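Local coordinates for prophage pi2 protein 01, integrase (Lactococcus lactis, PDB 3LYS), which probably binds DNA as a phage-type integrase for DNA recombination and integration, this chain being its helical N-terminal core-binding domain, at residues V46-I51 / K94-R99; R58-F63 / G74-V79; A81-L86 / G90-D95. The protein carries 1 engineered substitution. All coordinates share one frame; numbering follows the deposited sequence.

Contact 1: V46-I51 / K94-R99; sequences VLISEI and KDFTTR
The first torsion of Phe-96 sets CG between its backbone N and carbonyl carbon (chi1 51°), while Ile-51 holds CG2 on the far side of CB from its own N; together these choices bring a methyl group over an aromatic face. The pair joins two connections of the all-helical, SAM-like core-binding domain: the loop between helices 26-42 and 53-64, and the chain leaving helix 69-88. It is a clear case of CH-pi packing between loops. CG2 of Ile-51 stands 3.2 Å from the centroid of the Phe-96 ring, only 4° off the ring normal, so the methyl is centred over the face. The rest of the branched side chain spreads beside it: CB of Ile-51 is 3.5 Å from CE2 of Phe-96, and CD1 of Ile-51 is 3.5 Å from CZ of Phe-96. Ile-48 approaches at about a right angle to the phenylalanine, and its CD1 ends 4.0 Å from the Phe-96 CZ. Neighbouring elements complete the surroundings: Tyr-56 of helix 53-64 touches Ile-51, and Ile-8 of helix 8-19 touches both isoleucines. Each loop also has internal order. Phe-96 is the second residue of a type I beta turn from Asp-95 to Thr-98. In the other loop the carbonyl oxygen of Leu-47 accepts two backbone bonds, from Glu-50 N at 2.7 Å and from Ile-51 N at 3.3 Å, and the second of these donors belongs to the very residue whose CG2 covers the phenylalanine ring.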
ATOM      1  N   VAL A  46       6.952   6.784  -7.222  1.00 47.40           N
ATOM      2  CA  VAL A  46       7.180   7.004  -5.801  1.00 43.47           C
ATOM      3  C   VAL A  46       8.116   5.954  -5.186  1.00 41.21           C
ATOM      4  O   VAL A  46       7.832   4.756  -5.224  1.00 38.87           O
ATOM      5  CB  VAL A  46       5.840   6.994  -5.042  1.00 43.38           C
ATOM      6  CG1 VAL A  46       6.021   7.602  -3.671  1.00 43.01           C
ATOM      7  CG2 VAL A  46       4.786   7.741  -5.845  1.00 41.65           C
ATOM      8  N   LEU A  47       9.240   6.407  -4.636  1.00 40.24           N
ATOM      9  CA  LEU A  47      10.193   5.499  -4.000  1.00 37.91           C
ATOM     10  C   LEU A  47       9.827   5.267  -2.551  1.00 37.13           C
ATOM     11  O   LEU A  47       9.544   6.199  -1.804  1.00 35.06           O
ATOM     12  CB  LEU A  47      11.613   6.044  -4.058  1.00 33.36           C
ATOM     13  CG  LEU A  47      12.477   5.473  -5.159  1.00 30.93           C
ATOM     14  CD1 LEU A  47      11.871   5.814  -6.504  1.00 32.29           C
ATOM     15  CD2 LEU A  47      13.880   6.029  -5.033  1.00 31.93           C
ATOM     16  N   ILE A  48       9.850   4.006  -2.163  1.00 38.80           N
ATOM     17  CA  ILE A  48       9.507   3.609  -0.814  1.00 44.21           C
ATOM     18  C   ILE A  48      10.241   4.462   0.246  1.00 46.34           C
ATOM     19  O   ILE A  48       9.688   4.778   1.310  1.00 43.65           O
ATOM     20  CB  ILE A  48       9.831   2.123  -0.644  1.00 45.97           C
ATOM     21  CG1 ILE A  48       9.309   1.612   0.692  1.00 49.51           C
ATOM     22  CG2 ILE A  48      11.320   1.909  -0.790  1.00 55.13           C
ATOM     23  CD1 ILE A  48       7.821   1.409   0.712  1.00 52.05           C
ATOM     24  N   SER A  49      11.475   4.862  -0.057  1.00 48.61           N
ATOM     25  CA  SER A  49      12.285   5.660   0.869  1.00 45.62           C
ATOM     26  C   SER A  49      11.943   7.143   0.874  1.00 45.64           C
ATOM     27  O   SER A  49      12.520   7.909   1.645  1.00 47.05           O
ATOM     28  CB  SER A  49      13.765   5.500   0.534  1.00 42.55           C
ATOM     29  OG  SER A  49      14.031   6.028  -0.741  1.00 39.50           O
ATOM     30  N   GLU A  50      11.020   7.556   0.011  1.00 47.19           N
ATOM     31  CA  GLU A  50      10.622   8.964  -0.062  1.00 46.37           C
ATOM     32  C   GLU A  50       9.255   9.156   0.582  1.00 43.73           C
ATOM     33  O   GLU A  50       8.899  10.256   0.990  1.00 44.44           O
ATOM     34  CB  GLU A  50      10.539   9.429  -1.512  1.00 50.71           C
ATOM     35  CG  GLU A  50      11.835   9.429  -2.313  1.00 58.28           C
ATOM     36  CD  GLU A  50      11.559   9.526  -3.825  1.00 65.44           C
ATOM     37  OE1 GLU A  50      10.732  10.377  -4.235  1.00 68.59           O
ATOM     38  OE2 GLU A  50      12.161   8.758  -4.607  1.00 68.99           O
ATOM     39  N   ILE A  51       8.489   8.077   0.661  1.00 42.47           N
ATOM     40  CA  ILE A  51       7.166   8.131   1.252  1.00 40.46           C
ATOM     41  C   ILE A  51       7.237   8.591   2.706  1.00 39.67           C
ATOM     42  O   ILE A  51       8.088   8.128   3.469  1.00 36.77           O
ATOM     43  CB  ILE A  51       6.505   6.753   1.205  1.00 38.08           C
ATOM     44  CG1 ILE A  51       6.621   6.182  -0.204  1.00 37.66           C
ATOM     45  CG2 ILE A  51       5.048   6.861   1.611  1.00 35.61           C
ATOM     46  CD1 ILE A  51       6.208   4.748  -0.297  1.00 39.88           C
ATOM     47  N   LYS A  94      10.856   3.910   9.408  1.00 39.28           N
ATOM     48  CA  LYS A  94       9.561   4.234   9.992  1.00 39.88           C
ATOM     49  C   LYS A  94       8.352   3.935   9.120  1.00 39.61           C
ATOM     50  O   LYS A  94       8.254   4.378   7.974  1.00 37.86           O
ATOM     51  CB  LYS A  94       9.543   5.701  10.426  1.00 41.80           C
ATOM     52  CG  LYS A  94      10.453   6.624   9.617  1.00 48.12           C
ATOM     53  CD  LYS A  94      10.556   8.010  10.264  1.00 49.98           C
ATOM     54  CE  LYS A  94      11.405   8.945   9.421  1.00 52.76           C
ATOM     55  NZ  LYS A  94      11.497  10.318   9.989  1.00 53.14           N
ATOM     56  N   ASP A  95       7.425   3.178   9.690  1.00 38.29           N
ATOM     57  CA  ASP A  95       6.206   2.795   8.998  1.00 38.58           C
ATOM     58  C   ASP A  95       5.325   4.016   8.771  1.00 36.02           C
ATOM     59  O   ASP A  95       4.521   4.365   9.627  1.00 38.54           O
ATOM     60  CB  ASP A  95       5.469   1.741   9.834  1.00 40.69           C
ATOM     61  CG  ASP A  95       4.027   1.570   9.422  1.00 41.27           C
ATOM     62  OD1 ASP A  95       3.760   1.411   8.215  1.00 36.39           O
ATOM     63  OD2 ASP A  95       3.158   1.596  10.315  1.00 46.36           O
ATOM     64  N   PHE A  96       5.474   4.668   7.623  1.00 33.51           N
ATOM     65  CA  PHE A  96       4.682   5.870   7.334  1.00 32.14           C
ATOM     66  C   PHE A  96       3.190   5.614   7.308  1.00 32.55           C
ATOM     67  O   PHE A  96       2.408   6.548   7.351  1.00 28.62           O
ATOM     68  CB  PHE A  96       5.104   6.484   6.001  1.00 24.01           C
ATOM     69  CG  PHE A  96       5.138   5.497   4.885  1.00 26.96           C
ATOM     70  CD1 PHE A  96       3.961   5.008   4.322  1.00 27.46           C
ATOM     71  CD2 PHE A  96       6.346   5.012   4.425  1.00 26.90           C
ATOM     72  CE1 PHE A  96       3.996   4.043   3.308  1.00 25.30           C
ATOM     73  CE2 PHE A  96       6.391   4.053   3.419  1.00 29.81           C
ATOM     74  CZ  PHE A  96       5.207   3.566   2.859  1.00 28.61           C
ATOM     75  N   THR A  97       2.787   4.355   7.240  1.00 33.92           N
ATOM     76  CA  THR A  97       1.366   4.055   7.202  1.00 40.00           C
ATOM     77  C   THR A  97       0.857   3.809   8.609  1.00 42.02           C
ATOM     78  O   THR A  97      -0.259   3.338   8.832  1.00 44.16           O
ATOM     79  CB  THR A  97       1.104   2.811   6.362  1.00 41.58           C
ATOM     80  OG1 THR A  97       1.802   1.698   6.926  1.00 42.59           O
ATOM     81  CG2 THR A  97       1.587   3.035   4.963  1.00 41.68           C
ATOM     82  N   THR A  98       1.685   4.163   9.568  1.00 44.86           N
ATOM     83  CA  THR A  98       1.364   3.927  10.950  1.00 45.95           C
ATOM     84  C   THR A  98       0.152   4.683  11.492  1.00 46.46           C
ATOM     85  O   THR A  98      -0.878   4.081  11.790  1.00 44.80           O
ATOM     86  CB  THR A  98       2.620   4.206  11.803  1.00 47.56           C
ATOM     87  OG1 THR A  98       2.404   3.761  13.144  1.00 50.65           O
ATOM     88  CG2 THR A  98       2.966   5.705  11.783  1.00 49.03           C
ATOM     89  N   ARG A  99       0.266   5.999  11.605  1.00 47.16           N
ATOM     90  CA  ARG A  99      -0.805   6.812  12.162  1.00 48.92           C
ATOM     91  C   ARG A  99      -1.686   7.397  11.076  1.00 50.71           C
ATOM     92  O   ARG A  99      -2.664   8.087  11.352  1.00 49.21           O
ATOM     93  CB  ARG A  99      -0.190   7.925  12.998  1.00 49.09           C
ATOM     94  CG  ARG A  99      -0.944   8.264  14.241  1.00 50.52           C
ATOM     95  CD  ARG A  99      -0.121   9.206  15.085  1.00 54.46           C
ATOM     96  NE  ARG A  99      -0.945   9.898  16.065  1.00 56.77           N
ATOM     97  CZ  ARG A  99      -1.866  10.805  15.756  1.00 58.84           C
ATOM     98  NH1 ARG A  99      -2.082  11.136  14.488  1.00 56.44           N
ATOM     99  NH2 ARG A  99      -2.577  11.379  16.719  1.00 62.16           N
TER

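Contact 2: R58-F63 / G74-V79; sequences RALNKF and GFHTRV
The two arms of a helical hairpin, helices 53-64 and 69-88 running roughly antiparallel, meet here through Leu-60 and Phe-63 on one side and Phe-75 and His-76 on the other. The axes of the segments 58-63 and 74-79 come no closer than 11.3 Å, with 152° between their directions, and long side chains span this separation without any hydrogen bond across it. Leu-60 divides its two methyls between neighbouring rings: CD1 comes to the edge of Phe-75, near the ring plane and 3.7 Å from CE2, whereas CD2 lies 3.9 Å from ND1 of His-76. As adjacent residues of a helix, Phe-75 and His-76 leave it in different directions although both hold CG anti to the backbone N (chi1 172° and 169°), and Leu-60 reaches both rings with different methyls. In this core-binding domain the hairpin thus contributes Leu-60, Phe-63 and Phe-75 to the buried interior, which helix 26-42 also lines. Phe-63 comes in from one turn further along. Its ring is nearly parallel to that of Phe-75 but slid well aside, with centroids 5.1 Å apart and little overlap, and its CZ reaches the Phe-75 CB at 4.3 Å. Within helix 69-88, CG2 of Val-79 sits 3.6 Å above the Phe-75 ring plane, displaced toward the rim. Tyr-38 of helix 26-42 meets Phe-63 edge-to-face, and His-67 stacks on it. The polar side of His-76 is engaged as well, since ND1 is hydrogen-bonded to the hydroxyl of Tyr-56, a residue of the same helix as Leu-60.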
ATOM      1  N   ARG A  58      -1.787  11.919   2.115  1.00 29.27           N
ATOM      2  CA  ARG A  58      -2.224  12.716   0.984  1.00 28.76           C
ATOM      3  C   ARG A  58      -2.658  11.803  -0.179  1.00 27.41           C
ATOM      4  O   ARG A  58      -3.705  12.023  -0.771  1.00 26.95           O
ATOM      5  CB  ARG A  58      -1.083  13.644   0.571  1.00 37.79           C
ATOM      6  CG  ARG A  58      -1.488  14.832  -0.276  1.00 45.25           C
ATOM      7  CD  ARG A  58      -0.383  15.884  -0.264  1.00 48.98           C
ATOM      8  NE  ARG A  58      -0.137  16.444   1.063  1.00 48.44           N
ATOM      9  CZ  ARG A  58       0.999  16.411   1.754  1.00 47.84           C
ATOM     10  NH1 ARG A  58       1.015  16.985   2.943  1.00 48.83           N
ATOM     11  NH2 ARG A  58       2.097  15.817   1.295  1.00 46.41           N
ATOM     12  N   ALA A  59      -1.845  10.790  -0.501  1.00 25.57           N
ATOM     13  CA  ALA A  59      -2.172   9.841  -1.561  1.00 20.23           C
ATOM     14  C   ALA A  59      -3.498   9.193  -1.171  1.00 23.47           C
ATOM     15  O   ALA A  59      -4.396   9.030  -1.993  1.00 26.14           O
ATOM     16  CB  ALA A  59      -1.091   8.773  -1.692  1.00  3.82           C
ATOM     17  N   LEU A  60      -3.621   8.838   0.100  1.00 23.65           N
ATOM     18  CA  LEU A  60      -4.824   8.218   0.596  1.00 23.49           C
ATOM     19  C   LEU A  60      -6.017   9.141   0.448  1.00 26.56           C
ATOM     20  O   LEU A  60      -7.097   8.688   0.086  1.00 29.19           O
ATOM     21  CB  LEU A  60      -4.638   7.827   2.054  1.00 26.16           C
ATOM     22  CG  LEU A  60      -4.711   6.327   2.357  1.00 26.20           C
ATOM     23  CD1 LEU A  60      -3.706   5.563   1.539  1.00 28.91           C
ATOM     24  CD2 LEU A  60      -4.459   6.107   3.825  1.00 25.09           C
ATOM     25  N   ASN A  61      -5.839  10.432   0.722  1.00 27.95           N
ATOM     26  CA  ASN A  61      -6.949  11.376   0.584  1.00 31.44           C
ATOM     27  C   ASN A  61      -7.396  11.459  -0.871  1.00 31.54           C
ATOM     28  O   ASN A  61      -8.569  11.250  -1.174  1.00 33.21           O
ATOM     29  CB  ASN A  61      -6.556  12.773   1.087  1.00 34.57           C
ATOM     30  CG  ASN A  61      -6.481  12.852   2.610  1.00 37.38           C
ATOM     31  OD1 ASN A  61      -7.469  12.646   3.323  1.00 40.79           O
ATOM     32  ND2 ASN A  61      -5.299  13.153   3.111  1.00 38.82           N
ATOM     33  N   LYS A  62      -6.460  11.751  -1.768  1.00 30.54           N
ATOM     34  CA  LYS A  62      -6.775  11.855  -3.189  1.00 29.09           C
ATOM     35  C   LYS A  62      -7.604  10.640  -3.615  1.00 27.70           C
ATOM     36  O   LYS A  62      -8.561  10.756  -4.375  1.00 25.89           O
ATOM     37  CB  LYS A  62      -5.466  11.952  -3.997  1.00 29.55           C
ATOM     38  CG  LYS A  62      -5.592  12.024  -5.528  1.00 30.23           C
ATOM     39  CD  LYS A  62      -6.439  13.203  -5.990  1.00 33.43           C
ATOM     40  CE  LYS A  62      -5.917  14.539  -5.455  1.00 36.03           C
ATOM     41  NZ  LYS A  62      -6.834  15.682  -5.766  1.00 31.50           N
ATOM     42  N   PHE A  63      -7.249   9.475  -3.096  1.00 29.50           N
ATOM     43  CA  PHE A  63      -7.948   8.245  -3.432  1.00 31.47           C
ATOM     44  C   PHE A  63      -9.383   8.240  -2.902  1.00 31.62           C
ATOM     45  O   PHE A  63     -10.312   7.804  -3.585  1.00 27.88           O
ATOM     46  CB  PHE A  63      -7.153   7.061  -2.861  1.00 30.12           C
ATOM     47  CG  PHE A  63      -7.734   5.710  -3.184  1.00 33.46           C
ATOM     48  CD1 PHE A  63      -8.797   5.185  -2.435  1.00 32.45           C
ATOM     49  CD2 PHE A  63      -7.223   4.960  -4.236  1.00 28.26           C
ATOM     50  CE1 PHE A  63      -9.339   3.932  -2.735  1.00 28.51           C
ATOM     51  CE2 PHE A  63      -7.761   3.713  -4.537  1.00 28.51           C
ATOM     52  CZ  PHE A  63      -8.824   3.198  -3.782  1.00 25.68           C
ATOM     53  N   GLY A  74      -9.574  -0.950   2.241  1.00 32.18           N
ATOM     54  CA  GLY A  74      -8.943  -2.148   1.720  1.00 30.43           C
ATOM     55  C   GLY A  74      -7.589  -1.833   1.118  1.00 31.27           C
ATOM     56  O   GLY A  74      -6.632  -2.587   1.292  1.00 33.89           O
ATOM     57  N   PHE A  75      -7.503  -0.716   0.403  1.00 26.02           N
ATOM     58  CA  PHE A  75      -6.244  -0.306  -0.205  1.00 23.00           C
ATOM     59  C   PHE A  75      -5.191  -0.123   0.884  1.00 24.44           C
ATOM     60  O   PHE A  75      -4.145  -0.773   0.879  1.00 16.13           O
ATOM     61  CB  PHE A  75      -6.430   1.012  -0.935  1.00 20.59           C
ATOM     62  CG  PHE A  75      -5.158   1.600  -1.434  1.00 19.61           C
ATOM     63  CD1 PHE A  75      -4.413   0.951  -2.391  1.00 24.67           C
ATOM     64  CD2 PHE A  75      -4.702   2.816  -0.956  1.00 20.44           C
ATOM     65  CE1 PHE A  75      -3.232   1.510  -2.867  1.00 29.61           C
ATOM     66  CE2 PHE A  75      -3.520   3.373  -1.434  1.00 21.92           C
ATOM     67  CZ  PHE A  75      -2.790   2.725  -2.383  1.00 19.65           C
ATOM     68  N   HIS A  76      -5.493   0.775   1.817  1.00 25.39           N
ATOM     69  CA  HIS A  76      -4.601   1.083   2.925  1.00 27.13           C
ATOM     70  C   HIS A  76      -4.135  -0.190   3.631  1.00 27.19           C
ATOM     71  O   HIS A  76      -2.947  -0.535   3.609  1.00 27.61           O
ATOM     72  CB  HIS A  76      -5.306   2.010   3.919  1.00 23.14           C
ATOM     73  CG  HIS A  76      -4.573   2.175   5.213  1.00 25.68           C
ATOM     74  ND1 HIS A  76      -3.306   2.707   5.285  1.00 26.77           N
ATOM     75  CD2 HIS A  76      -4.934   1.896   6.490  1.00 27.17           C
ATOM     76  CE1 HIS A  76      -2.918   2.755   6.547  1.00 30.04           C
ATOM     77  NE2 HIS A  76      -3.889   2.269   7.298  1.00 28.75           N
ATOM     78  N   THR A  77      -5.070  -0.892   4.248  1.00 24.51           N
ATOM     79  CA  THR A  77      -4.728  -2.112   4.946  1.00 25.46           C
ATOM     80  C   THR A  77      -3.719  -2.989   4.177  1.00 25.26           C
ATOM     81  O   THR A  77      -2.661  -3.323   4.707  1.00 22.77           O
ATOM     82  CB  THR A  77      -6.008  -2.905   5.284  1.00 26.87           C
ATOM     83  OG1 THR A  77      -5.672  -4.269   5.554  1.00 28.87           O
ATOM     84  CG2 THR A  77      -6.983  -2.826   4.152  1.00 30.59           C
ATOM     85  N   ARG A  78      -4.027  -3.331   2.926  1.00 25.25           N
ATOM     86  CA  ARG A  78      -3.126  -4.158   2.124  1.00 24.14           C
ATOM     87  C   ARG A  78      -1.737  -3.532   1.952  1.00 23.34           C
ATOM     88  O   ARG A  78      -0.724  -4.212   2.079  1.00 22.50           O
ATOM     89  CB  ARG A  78      -3.750  -4.466   0.752  1.00 30.48           C
ATOM     90  CG  ARG A  78      -4.824  -5.570   0.798  1.00 33.25           C
ATOM     91  CD  ARG A  78      -5.254  -6.059  -0.584  1.00 33.50           C
ATOM     92  NE  ARG A  78      -6.307  -5.248  -1.188  1.00 40.21           N
ATOM     93  CZ  ARG A  78      -7.538  -5.120  -0.695  1.00 41.77           C
ATOM     94  NH1 ARG A  78      -8.437  -4.358  -1.314  1.00 39.11           N
ATOM     95  NH2 ARG A  78      -7.872  -5.751   0.422  1.00 42.21           N
ATOM     96  N   VAL A  79      -1.676  -2.241   1.672  1.00 25.71           N
ATOM     97  CA  VAL A  79      -0.383  -1.603   1.518  1.00 26.05           C
ATOM     98  C   VAL A  79       0.364  -1.667   2.835  1.00 27.60           C
ATOM     99  O   VAL A  79       1.567  -1.909   2.887  1.00 26.44           O
ATOM    100  CB  VAL A  79      -0.526  -0.131   1.151  1.00 27.22           C
ATOM    101  CG1 VAL A  79       0.853   0.489   1.011  1.00 27.58           C
ATOM    102  CG2 VAL A  79      -1.331   0.021  -0.129  1.00 23.83           C
TER

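Contact 3: A81-L86 / G90-D95. Engineered in segment 81-86: Cys-85 (natural residue Pro).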
ATOM      1  N   ALA A  81       0.231  -3.864   5.214  1.00 35.22           N
ATOM      2  CA  ALA A  81       0.799  -5.184   5.418  1.00 35.40           C
ATOM      3  C   ALA A  81       2.135  -5.353   4.697  1.00 33.35           C
ATOM      4  O   ALA A  81       3.079  -5.925   5.239  1.00 31.60           O
ATOM      5  CB  ALA A  81      -0.178  -6.241   4.951  1.00 36.78           C
ATOM      6  N   SER A  82       2.219  -4.865   3.470  1.00 32.38           N
ATOM      7  CA  SER A  82       3.458  -5.006   2.724  1.00 32.91           C
ATOM      8  C   SER A  82       4.588  -4.205   3.337  1.00 33.70           C
ATOM      9  O   SER A  82       5.757  -4.556   3.197  1.00 34.58           O
ATOM     10  CB  SER A  82       3.265  -4.559   1.285  1.00 29.69           C
ATOM     11  OG  SER A  82       2.746  -3.249   1.253  1.00 35.28           O
ATOM     12  N   ILE A  83       4.252  -3.108   4.003  1.00 34.51           N
ATOM     13  CA  ILE A  83       5.293  -2.299   4.611  1.00 37.51           C
ATOM     14  C   ILE A  83       5.840  -2.978   5.876  1.00 38.29           C
ATOM     15  O   ILE A  83       7.030  -2.859   6.197  1.00 33.73           O
ATOM     16  CB  ILE A  83       4.775  -0.882   4.900  1.00 33.54           C
ATOM     17  CG1 ILE A  83       5.005  -0.016   3.673  1.00 29.33           C
ATOM     18  CG2 ILE A  83       5.510  -0.274   6.058  1.00 37.66           C
ATOM     19  CD1 ILE A  83       4.232  -0.452   2.484  1.00 28.68           C
ATOM     20  N   GLN A  84       4.971  -3.720   6.561  1.00 39.08           N
ATOM     21  CA  GLN A  84       5.351  -4.437   7.772  1.00 38.91           C
ATOM     22  C   GLN A  84       6.609  -5.280   7.597  1.00 36.63           C
ATOM     23  O   GLN A  84       7.598  -5.073   8.294  1.00 33.52           O
ATOM     24  CB  GLN A  84       4.218  -5.350   8.225  1.00 42.85           C
ATOM     25  CG  GLN A  84       2.933  -4.631   8.506  1.00 52.19           C
ATOM     26  CD  GLN A  84       3.112  -3.498   9.499  1.00 57.65           C
ATOM     27  OE1 GLN A  84       3.640  -2.432   9.154  1.00 62.28           O
ATOM     28  NE2 GLN A  84       2.678  -3.719  10.741  1.00 54.94           N
ATOM     29  N   CYS A  85       6.566  -6.236   6.676  1.00 34.82           N
ATOM     30  CA  CYS A  85       7.715  -7.091   6.448  1.00 37.69           C
ATOM     31  C   CYS A  85       8.906  -6.196   6.142  1.00 37.50           C
ATOM     32  O   CYS A  85      10.036  -6.488   6.522  1.00 42.09           O
ATOM     33  CB  CYS A  85       7.460  -8.079   5.288  1.00 34.40           C
ATOM     34  SG  CYS A  85       8.373  -9.686   5.417  1.00 42.83           S
ATOM     35  N   LEU A  86       8.658  -5.078   5.481  1.00 35.89           N
ATOM     36  CA  LEU A  86       9.755  -4.183   5.150  1.00 38.84           C
ATOM     37  C   LEU A  86      10.381  -3.635   6.428  1.00 40.07           C
ATOM     38  O   LEU A  86      11.591  -3.419   6.502  1.00 40.31           O
ATOM     39  CB  LEU A  86       9.250  -3.049   4.265  1.00 38.27           C
ATOM     40  CG  LEU A  86      10.224  -2.530   3.207  1.00 38.32           C
ATOM     41  CD1 LEU A  86      10.854  -3.665   2.406  1.00 35.35           C
ATOM     42  CD2 LEU A  86       9.440  -1.616   2.301  1.00 39.86           C
ATOM     43  N   GLY A  90      13.984  -4.833   8.709  1.00 33.75           N
ATOM     44  CA  GLY A  90      14.943  -3.788   9.007  1.00 35.97           C
ATOM     45  C   GLY A  90      15.467  -3.089   7.761  1.00 37.94           C
ATOM     46  O   GLY A  90      16.627  -2.671   7.700  1.00 33.71           O
ATOM     47  N   ARG A  91      14.612  -2.976   6.751  1.00 37.93           N
ATOM     48  CA  ARG A  91      14.995  -2.299   5.525  1.00 38.74           C
ATOM     49  C   ARG A  91      14.332  -0.932   5.490  1.00 41.57           C
ATOM     50  O   ARG A  91      14.803  -0.022   4.815  1.00 45.11           O
ATOM     51  CB  ARG A  91      14.596  -3.120   4.299  1.00 36.86           C
ATOM     52  CG  ARG A  91      15.683  -4.061   3.822  1.00 33.91           C
ATOM     53  CD  ARG A  91      15.096  -5.279   3.145  1.00 37.34           C
ATOM     54  NE  ARG A  91      14.442  -4.940   1.892  1.00 39.85           N
ATOM     55  CZ  ARG A  91      13.932  -5.825   1.042  1.00 37.51           C
ATOM     56  NH1 ARG A  91      13.356  -5.399  -0.073  1.00 37.67           N
ATOM     57  NH2 ARG A  91      13.998  -7.125   1.300  1.00 34.32           N
ATOM     58  N   LEU A  92      13.236  -0.786   6.226  1.00 42.96           N
ATOM     59  CA  LEU A  92      12.540   0.491   6.283  1.00 41.79           C
ATOM     60  C   LEU A  92      12.540   0.960   7.721  1.00 43.37           C
ATOM     61  O   LEU A  92      12.172   0.207   8.624  1.00 43.76           O
ATOM     62  CB  LEU A  92      11.098   0.357   5.792  1.00 40.03           C
ATOM     63  CG  LEU A  92      10.290   1.658   5.677  1.00 35.48           C
ATOM     64  CD1 LEU A  92      10.981   2.607   4.704  1.00 31.38           C
ATOM     65  CD2 LEU A  92       8.869   1.351   5.207  1.00 35.30           C
ATOM     66  N   GLN A  93      12.947   2.207   7.933  1.00 45.59           N
ATOM     67  CA  GLN A  93      12.994   2.768   9.280  1.00 44.28           C
ATOM     68  C   GLN A  93      11.660   3.010   9.969  1.00 40.99           C
ATOM     69  O   GLN A  93      11.375   2.400  11.000  1.00 35.57           O
ATOM     70  CB  GLN A  93      13.796   4.064   9.272  1.00 49.39           C
ATOM     71  CG  GLN A  93      15.266   3.804   9.419  1.00 59.71           C
ATOM     72  CD  GLN A  93      15.528   2.638  10.361  1.00 63.01           C
ATOM     73  OE1 GLN A  93      15.435   1.477   9.956  1.00 62.21           O
ATOM     74  NE2 GLN A  93      15.832   2.940  11.629  1.00 64.79           N
ATOM     75  N   LYS A  94      10.856   3.910   9.408  1.00 39.28           N
ATOM     76  CA  LYS A  94       9.561   4.234   9.992  1.00 39.88           C
ATOM     77  C   LYS A  94       8.352   3.935   9.120  1.00 39.61           C
ATOM     78  O   LYS A  94       8.254   4.378   7.974  1.00 37.86           O
ATOM     79  CB  LYS A  94       9.543   5.701  10.426  1.00 41.80           C
ATOM     80  CG  LYS A  94      10.453   6.624   9.617  1.00 48.12           C
ATOM     81  CD  LYS A  94      10.556   8.010  10.264  1.00 49.98           C
ATOM     82  CE  LYS A  94      11.405   8.945   9.421  1.00 52.76           C
ATOM     83  NZ  LYS A  94      11.497  10.318   9.989  1.00 53.14           N
ATOM     84  N   ASP A  95       7.425   3.178   9.690  1.00 38.29           N
ATOM     85  CA  ASP A  95       6.206   2.795   8.998  1.00 38.58           C
ATOM     86  C   ASP A  95       5.325   4.016   8.771  1.00 36.02           C
ATOM     87  O   ASP A  95       4.521   4.365   9.627  1.00 38.54           O
ATOM     88  CB  ASP A  95       5.469   1.741   9.834  1.00 40.69           C
ATOM     89  CG  ASP A  95       4.027   1.570   9.422  1.00 41.27           C
ATOM     90  OD1 ASP A  95       3.760   1.411   8.215  1.00 36.39           O
ATOM     91  OD2 ASP A  95       3.158   1.596  10.315  1.00 46.36           O
TER
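The carbonyl oxygen of Leu-86 is gripped by two backbone N-H groups, those of Arg-91 and Leu-92, each with its N 3.1 Å from Leu-86 O. The two approach differently: Arg-91 N lies almost in line with the carbonyl bond (C=O...N 178°), whereas Leu-92 N stands above the carbonyl plane, 48° out of it. Helix 69-88 ends here in a Schellman motif, in which Gly-90, with positive phi, turns the chain back; the Arg-91 bond is the motif's long six-to-one bond, and Leu-92 adds a further donor to the same oxygen. The residues that flank the motif, Leu-86 and Arg-91, also meet through side chains: CD1 of Leu-86 lies over one face of the Arg-91 guanidinium, 3.8 Å from NE, and Arg-91 bends at chi3 to lay the group there; its NH2 makes a salt bridge to Glu-89. Beyond the turn, Leu-92 has CG anti to the backbone N (chi1 -175°) and packs against the helix with two groups. Its CB is 4.0 Å from CG of Leu-86, and its CD2 is 3.8 Å from CG2 of Ile-83. Ile-4, from the N-terminal arm, touches both Leu-92 and Arg-91. The same Ile-83 methyl also lies beside the Asp-95 carboxylate, whose OD1 is hydrogen-bonded to Thr-97 OG1 and whose OD2 makes a salt bridge to Arg-80. The returning chain therefore pays for a helix-end carbonyl with two main-chain donors and lays apolar carbon along the last turns, while the aspartate, held next to an arginine, would probably keep its negative charge.

Overall arrangement
Followed from the N terminus, the chain passes helices 8-19 and 26-42 before reaching 46-51, where contact 1 opens; it closes only at 94-99, beyond two further helices. Contact 2 falls wholly within that loop, closing the hairpin of helices 53-64 and 69-88. Contact 3 begins later on helix 69-88 and closes a short return at 90-95, so it ends on the stretch used by contact 1, sharing Lys-94 and Asp-95. Those two contacts touch, with Ile-48 against Leu-86 and Phe-96 against Ile-83. Contacts 2 and 3 occupy opposite sides of the chain's centre, joined by helix 69-88, while Thr-97 packs against His-76 to link contacts 1 and 2.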